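PDB 3EQZ: response regulator from Colwellia psychrerythraea, which belongs to the response regulators and carries a CheY-like receiver domain, the module that in this family probably takes part in two-component signalling. Local coordinates for residues L18-F27 against T112-S123. Numbering follows the deposited sequence.
Sequences LLKTIVEPIF and TEVLTCFLTSLS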
ATOM      1  N   LEU B  18      -8.170  -5.448 -28.140  1.00 33.81           N
ATOM      2  CA  LEU B  18      -7.794  -4.041 -28.096  1.00 35.07           C
ATOM      3  C   LEU B  18      -6.285  -3.870 -27.922  1.00 35.06           C
ATOM      4  O   LEU B  18      -5.654  -3.145 -28.691  1.00 34.68           O
ATOM      5  CB  LEU B  18      -8.552  -3.287 -27.013  1.00 36.00           C
ATOM      6  CG  LEU B  18      -7.992  -1.882 -26.742  1.00 38.58           C
ATOM      7  CD1 LEU B  18      -8.308  -0.872 -27.859  1.00 39.06           C
ATOM      8  CD2 LEU B  18      -8.527  -1.397 -25.394  1.00 44.03           C
ATOM      9  N   LEU B  19      -5.688  -4.588 -26.954  1.00 34.43           N
ATOM     10  CA  LEU B  19      -4.223  -4.541 -26.760  1.00 33.26           C
ATOM     11  C   LEU B  19      -3.524  -4.948 -28.037  1.00 33.35           C
ATOM     12  O   LEU B  19      -2.553  -4.318 -28.493  1.00 32.12           O
ATOM     13  CB  LEU B  19      -3.762  -5.463 -25.614  1.00 31.52           C
ATOM     14  CG  LEU B  19      -4.179  -5.003 -24.212  1.00 33.97           C
ATOM     15  CD1 LEU B  19      -3.889  -6.074 -23.107  1.00 29.76           C
ATOM     16  CD2 LEU B  19      -3.513  -3.625 -23.846  1.00 32.42           C
ATOM     17  N   LYS B  20      -3.974  -6.058 -28.591  1.00 34.07           N
ATOM     18  CA  LYS B  20      -3.358  -6.522 -29.838  1.00 35.10           C
ATOM     19  C   LYS B  20      -3.388  -5.483 -30.980  1.00 34.66           C
ATOM     20  O   LYS B  20      -2.434  -5.353 -31.729  1.00 34.82           O
ATOM     21  CB  LYS B  20      -3.983  -7.833 -30.338  1.00 35.49           C
ATOM     22  CG  LYS B  20      -3.163  -8.393 -31.510  1.00 37.83           C
ATOM     23  CD  LYS B  20      -3.534  -9.839 -31.869  1.00 44.18           C
ATOM     24  CE  LYS B  20      -2.426 -10.433 -32.692  1.00 48.11           C
ATOM     25  NZ  LYS B  20      -2.793 -11.775 -33.274  1.00 52.84           N
ATOM     26  N   THR B  21      -4.487  -4.769 -31.137  1.00 35.04           N
ATOM     27  CA  THR B  21      -4.529  -3.781 -32.197  1.00 35.87           C
ATOM     28  C   THR B  21      -3.613  -2.582 -31.909  1.00 35.82           C
ATOM     29  O   THR B  21      -3.103  -1.961 -32.830  1.00 37.01           O
ATOM     30  CB  THR B  21      -5.969  -3.317 -32.508  1.00 36.64           C
ATOM     31  OG1 THR B  21      -6.520  -2.651 -31.361  1.00 40.57           O
ATOM     32  CG2 THR B  21      -6.866  -4.512 -32.889  1.00 35.89           C
ATOM     33  N   ILE B  22      -3.357  -2.287 -30.642  1.00 34.77           N
ATOM     34  CA  ILE B  22      -2.454  -1.213 -30.297  1.00 34.25           C
ATOM     35  C   ILE B  22      -0.993  -1.626 -30.475  1.00 34.34           C
ATOM     36  O   ILE B  22      -0.170  -0.836 -30.877  1.00 33.91           O
ATOM     37  CB  ILE B  22      -2.706  -0.717 -28.828  1.00 34.44           C
ATOM     38  CG1 ILE B  22      -3.979   0.104 -28.778  1.00 34.85           C
ATOM     39  CG2 ILE B  22      -1.540   0.161 -28.327  1.00 32.82           C
ATOM     40  CD1 ILE B  22      -4.650   0.061 -27.438  1.00 38.84           C
ATOM     41  N   VAL B  23      -0.667  -2.884 -30.186  1.00 34.44           N
ATOM     42  CA  VAL B  23       0.718  -3.330 -30.259  1.00 33.78           C
ATOM     43  C   VAL B  23       1.176  -3.649 -31.682  1.00 34.77           C
ATOM     44  O   VAL B  23       2.353  -3.475 -32.036  1.00 33.36           O
ATOM     45  CB  VAL B  23       0.952  -4.619 -29.379  1.00 34.11           C
ATOM     46  CG1 VAL B  23       2.338  -5.205 -29.646  1.00 33.23           C
ATOM     47  CG2 VAL B  23       0.723  -4.346 -27.854  1.00 31.06           C
ATOM     48  N   GLU B  24       0.284  -4.192 -32.486  1.00 35.02           N
ATOM     49  CA  GLU B  24       0.777  -4.778 -33.714  1.00 37.36           C
ATOM     50  C   GLU B  24       1.413  -3.759 -34.683  1.00 37.42           C
ATOM     51  O   GLU B  24       2.392  -4.067 -35.341  1.00 37.22           O
ATOM     52  CB  GLU B  24      -0.338  -5.553 -34.417  1.00 38.03           C
ATOM     53  CG  GLU B  24       0.193  -6.515 -35.467  1.00 43.72           C
ATOM     54  CD  GLU B  24      -0.839  -7.598 -35.853  1.00 48.82           C
ATOM     55  OE1 GLU B  24      -2.035  -7.414 -35.535  1.00 51.04           O
ATOM     56  OE2 GLU B  24      -0.452  -8.630 -36.452  1.00 49.96           O
ATOM     57  N   PRO B  25       0.858  -2.534 -34.784  1.00 37.79           N
ATOM     58  CA  PRO B  25       1.541  -1.599 -35.705  1.00 38.29           C
ATOM     59  C   PRO B  25       2.942  -1.265 -35.241  1.00 38.99           C
ATOM     60  O   PRO B  25       3.758  -0.769 -36.030  1.00 39.93           O
ATOM     61  CB  PRO B  25       0.653  -0.330 -35.644  1.00 39.32           C
ATOM     62  CG  PRO B  25      -0.731  -0.873 -35.418  1.00 38.32           C
ATOM     63  CD  PRO B  25      -0.466  -2.028 -34.380  1.00 37.52           C
ATOM     64  N   ILE B  26       3.244  -1.520 -33.973  1.00 37.63           N
ATOM     65  CA  ILE B  26       4.527  -1.113 -33.434  1.00 38.05           C
ATOM     66  C   ILE B  26       5.467  -2.308 -33.315  1.00 37.93           C
ATOM     67  O   ILE B  26       6.628  -2.210 -33.676  1.00 37.75           O
ATOM     68  CB  ILE B  26       4.370  -0.400 -32.031  1.00 37.84           C
ATOM     69  CG1 ILE B  26       3.410   0.796 -32.174  1.00 40.61           C
ATOM     70  CG2 ILE B  26       5.742  -0.007 -31.497  1.00 37.60           C
ATOM     71  CD1 ILE B  26       2.807   1.387 -30.902  1.00 38.35           C
ATOM     72  N   PHE B  27       4.977  -3.425 -32.767  1.00 37.12           N
ATOM     73  CA  PHE B  27       5.789  -4.634 -32.666  1.00 37.43           C
ATOM     74  C   PHE B  27       5.041  -5.703 -33.436  1.00 38.65           C
ATOM     75  O   PHE B  27       4.094  -6.290 -32.917  1.00 39.10           O
ATOM     76  CB  PHE B  27       5.920  -5.124 -31.196  1.00 36.89           C
ATOM     77  CG  PHE B  27       6.794  -4.269 -30.320  1.00 34.71           C
ATOM     78  CD1 PHE B  27       8.120  -4.605 -30.100  1.00 30.47           C
ATOM     79  CD2 PHE B  27       6.280  -3.125 -29.709  1.00 33.21           C
ATOM     80  CE1 PHE B  27       8.946  -3.807 -29.286  1.00 34.69           C
ATOM     81  CE2 PHE B  27       7.103  -2.323 -28.876  1.00 35.95           C
ATOM     82  CZ  PHE B  27       8.440  -2.659 -28.669  1.00 33.83           C
ATOM     83  N   THR B 112      -5.336   4.510 -24.447  1.00 39.95           N
ATOM     84  CA  THR B 112      -4.633   3.932 -25.591  1.00 40.40           C
ATOM     85  C   THR B 112      -3.569   4.895 -26.107  1.00 39.21           C
ATOM     86  O   THR B 112      -2.534   4.472 -26.623  1.00 38.27           O
ATOM     87  CB  THR B 112      -5.622   3.598 -26.738  1.00 41.45           C
ATOM     88  OG1 THR B 112      -6.270   4.811 -27.101  1.00 46.02           O
ATOM     89  CG2 THR B 112      -6.709   2.621 -26.260  1.00 40.24           C
ATOM     90  N   GLU B 113      -3.814   6.198 -25.956  1.00 38.20           N
ATOM     91  CA  GLU B 113      -2.788   7.187 -26.304  1.00 37.50           C
ATOM     92  C   GLU B 113      -1.508   6.936 -25.504  1.00 35.45           C
ATOM     93  O   GLU B 113      -0.416   6.868 -26.090  1.00 34.76           O
ATOM     94  CB  GLU B 113      -3.305   8.643 -26.092  1.00 37.55           C
ATOM     95  CG  GLU B 113      -2.339   9.765 -26.472  1.00 40.65           C
ATOM     96  CD  GLU B 113      -2.873  11.209 -26.165  1.00 45.17           C
ATOM     97  OE1 GLU B 113      -3.875  11.382 -25.439  1.00 43.74           O
ATOM     98  OE2 GLU B 113      -2.264  12.176 -26.672  1.00 51.39           O
ATOM     99  N   VAL B 114      -1.623   6.845 -24.177  1.00 33.59           N
ATOM    100  CA  VAL B 114      -0.412   6.631 -23.340  1.00 32.82           C
ATOM    101  C   VAL B 114       0.279   5.304 -23.690  1.00 31.40           C
ATOM    102  O   VAL B 114       1.500   5.243 -23.769  1.00 30.66           O
ATOM    103  CB  VAL B 114      -0.716   6.661 -21.796  1.00 33.01           C
ATOM    104  CG1 VAL B 114       0.478   6.188 -20.985  1.00 33.24           C
ATOM    105  CG2 VAL B 114      -1.107   8.041 -21.348  1.00 33.76           C
ATOM    106  N   LEU B 115      -0.499   4.249 -23.927  1.00 30.61           N
ATOM    107  CA  LEU B 115       0.088   2.940 -24.227  1.00 31.08           C
ATOM    108  C   LEU B 115       0.834   2.968 -25.587  1.00 30.25           C
ATOM    109  O   LEU B 115       1.912   2.434 -25.745  1.00 30.04           O
ATOM    110  CB  LEU B 115      -1.006   1.851 -24.223  1.00 30.93           C
ATOM    111  CG  LEU B 115      -0.465   0.445 -24.539  1.00 30.93           C
ATOM    112  CD1 LEU B 115       0.683  -0.022 -23.647  1.00 29.40           C
ATOM    113  CD2 LEU B 115      -1.591  -0.612 -24.480  1.00 32.94           C
ATOM    114  N   THR B 116       0.235   3.604 -26.563  1.00 30.45           N
ATOM    115  CA  THR B 116       0.853   3.724 -27.907  1.00 31.41           C
ATOM    116  C   THR B 116       2.164   4.504 -27.822  1.00 30.69           C
ATOM    117  O   THR B 116       3.211   4.093 -28.356  1.00 29.71           O
ATOM    118  CB  THR B 116      -0.118   4.443 -28.861  1.00 30.48           C
ATOM    119  OG1 THR B 116      -1.298   3.648 -28.982  1.00 32.57           O
ATOM    120  CG2 THR B 116       0.531   4.599 -30.263  1.00 34.46           C
ATOM    121  N   CYS B 117       2.094   5.608 -27.087  1.00 30.59           N
ATOM    122  CA  CYS B 117       3.259   6.434 -26.836  1.00 32.82           C
ATOM    123  C   CYS B 117       4.401   5.655 -26.101  1.00 31.43           C
ATOM    124  O   CYS B 117       5.572   5.626 -26.551  1.00 30.05           O
ATOM    125  CB  CYS B 117       2.807   7.663 -26.055  1.00 33.47           C
ATOM    126  SG  CYS B 117       4.109   8.868 -25.870  1.00 45.15           S
ATOM    127  N   PHE B 118       4.052   4.949 -25.020  1.00 30.76           N
ATOM    128  CA  PHE B 118       5.030   4.116 -24.325  1.00 29.55           C
ATOM    129  C   PHE B 118       5.668   3.008 -25.198  1.00 29.71           C
ATOM    130  O   PHE B 118       6.890   2.812 -25.205  1.00 28.06           O
ATOM    131  CB  PHE B 118       4.431   3.502 -23.047  1.00 29.68           C
ATOM    132  CG  PHE B 118       5.403   2.605 -22.323  1.00 29.87           C
ATOM    133  CD1 PHE B 118       6.536   3.134 -21.712  1.00 29.49           C
ATOM    134  CD2 PHE B 118       5.208   1.236 -22.284  1.00 28.96           C
ATOM    135  CE1 PHE B 118       7.466   2.299 -21.072  1.00 28.72           C
ATOM    136  CE2 PHE B 118       6.115   0.404 -21.649  1.00 28.28           C
ATOM    137  CZ  PHE B 118       7.234   0.933 -21.021  1.00 28.70           C
ATOM    138  N   LEU B 119       4.845   2.233 -25.900  1.00 30.01           N
ATOM    139  CA  LEU B 119       5.413   1.173 -26.738  1.00 30.16           C
ATOM    140  C   LEU B 119       6.273   1.766 -27.871  1.00 30.89           C
ATOM    141  O   LEU B 119       7.285   1.203 -28.257  1.00 30.80           O
ATOM    142  CB  LEU B 119       4.309   0.312 -27.318  1.00 29.72           C
ATOM    143  CG  LEU B 119       3.470  -0.512 -26.298  1.00 31.61           C
ATOM    144  CD1 LEU B 119       2.326  -1.212 -26.982  1.00 33.12           C
ATOM    145  CD2 LEU B 119       4.361  -1.526 -25.600  1.00 32.76           C
ATOM    146  N   THR B 120       5.866   2.897 -28.415  1.00 32.01           N
ATOM    147  CA  THR B 120       6.725   3.597 -29.363  1.00 34.31           C
ATOM    148  C   THR B 120       8.097   3.918 -28.763  1.00 35.97           C
ATOM    149  O   THR B 120       9.122   3.542 -29.353  1.00 36.25           O
ATOM    150  CB  THR B 120       6.019   4.836 -29.930  1.00 34.87           C
ATOM    151  OG1 THR B 120       4.801   4.404 -30.551  1.00 35.13           O
ATOM    152  CG2 THR B 120       6.895   5.605 -30.978  1.00 36.51           C
ATOM    153  N   SER B 121       8.163   4.554 -27.587  1.00 36.17           N
ATOM    154  CA  SER B 121       9.512   4.805 -27.037  1.00 39.02           C
ATOM    155  C   SER B 121      10.259   3.486 -26.736  1.00 39.64           C
ATOM    156  O   SER B 121      11.494   3.399 -26.886  1.00 39.40           O
ATOM    157  CB  SER B 121       9.476   5.680 -25.782  1.00 38.80           C
ATOM    158  OG  SER B 121       8.852   4.975 -24.716  1.00 43.94           O
ATOM    159  N   LEU B 122       9.513   2.463 -26.322  1.00 39.35           N
ATOM    160  CA  LEU B 122      10.116   1.183 -25.954  1.00 40.06           C
ATOM    161  C   LEU B 122      10.815   0.585 -27.177  1.00 40.83           C
ATOM    162  O   LEU B 122      11.968   0.110 -27.102  1.00 40.11           O
ATOM    163  CB  LEU B 122       9.062   0.232 -25.350  1.00 39.32           C
ATOM    164  CG  LEU B 122       9.571  -1.114 -24.817  1.00 40.73           C
ATOM    165  CD1 LEU B 122      10.648  -0.908 -23.774  1.00 39.32           C
ATOM    166  CD2 LEU B 122       8.420  -2.021 -24.252  1.00 36.24           C
ATOM    167  N   SER B 123      10.119   0.659 -28.307  1.00 41.98           N
ATOM    168  CA  SER B 123      10.628   0.206 -29.589  1.00 44.01           C
ATOM    169  C   SER B 123      11.883   0.979 -30.006  1.00 45.87           C
ATOM    170  O   SER B 123      12.866   0.402 -30.406  1.00 45.64           O
ATOM    171  CB  SER B 123       9.567   0.452 -30.633  1.00 42.95           C
ATOM    172  OG  SER B 123       9.905  -0.130 -31.858  1.00 44.62           O
TER
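Ile22 is the knob of this helix pair, set in a hole formed by Thr112, Leu115, Thr116 and Leu119. Its two branches divide the work. CD1 presses on Thr112 CG2 at 3.5 Å, tighter than usual for two methyls, while, with CG1 beside the backbone N (chi1 -75°), CG2 is left anti to that N and reaches Leu115 CD2 and Thr116 OG1. Deeper in, Leu19 CD2 meets Leu115 CD2 at 3.6 Å, and the Val23 and Leu119 side chains cross at about a right angle, with Val23 CG2 3.6 Å from Leu119 CD1. Further along the chain, Ile26 brings CD1 close to Thr116 O and 3.6 Å from Thr120 OG1. Phe27 brings CZ to 3.7 Å from Ser123 CA.

No hydrogen bond joins the two segments; Thr116 and Thr120 turn their hydroxyls back to carbonyls of their own helix. Thr116 OG1 bonds to Thr112 O and Thr120 OG1 to Thr116 O (2.7 Å), each on the opposite carbonyl face from the backbone N-H, so methyls meet hydroxyls that already have partners.

Segments 18-23 and 112-123 cross at -45°; their parent helices, 13-23 and 112-124, flank one face of the parallel 2-1-3-4-5 sheet of the receiver fold. Leu19 and Val23 rest on Ile51 of strand 49-53, Leu115 on Phe106 of strand 101-107.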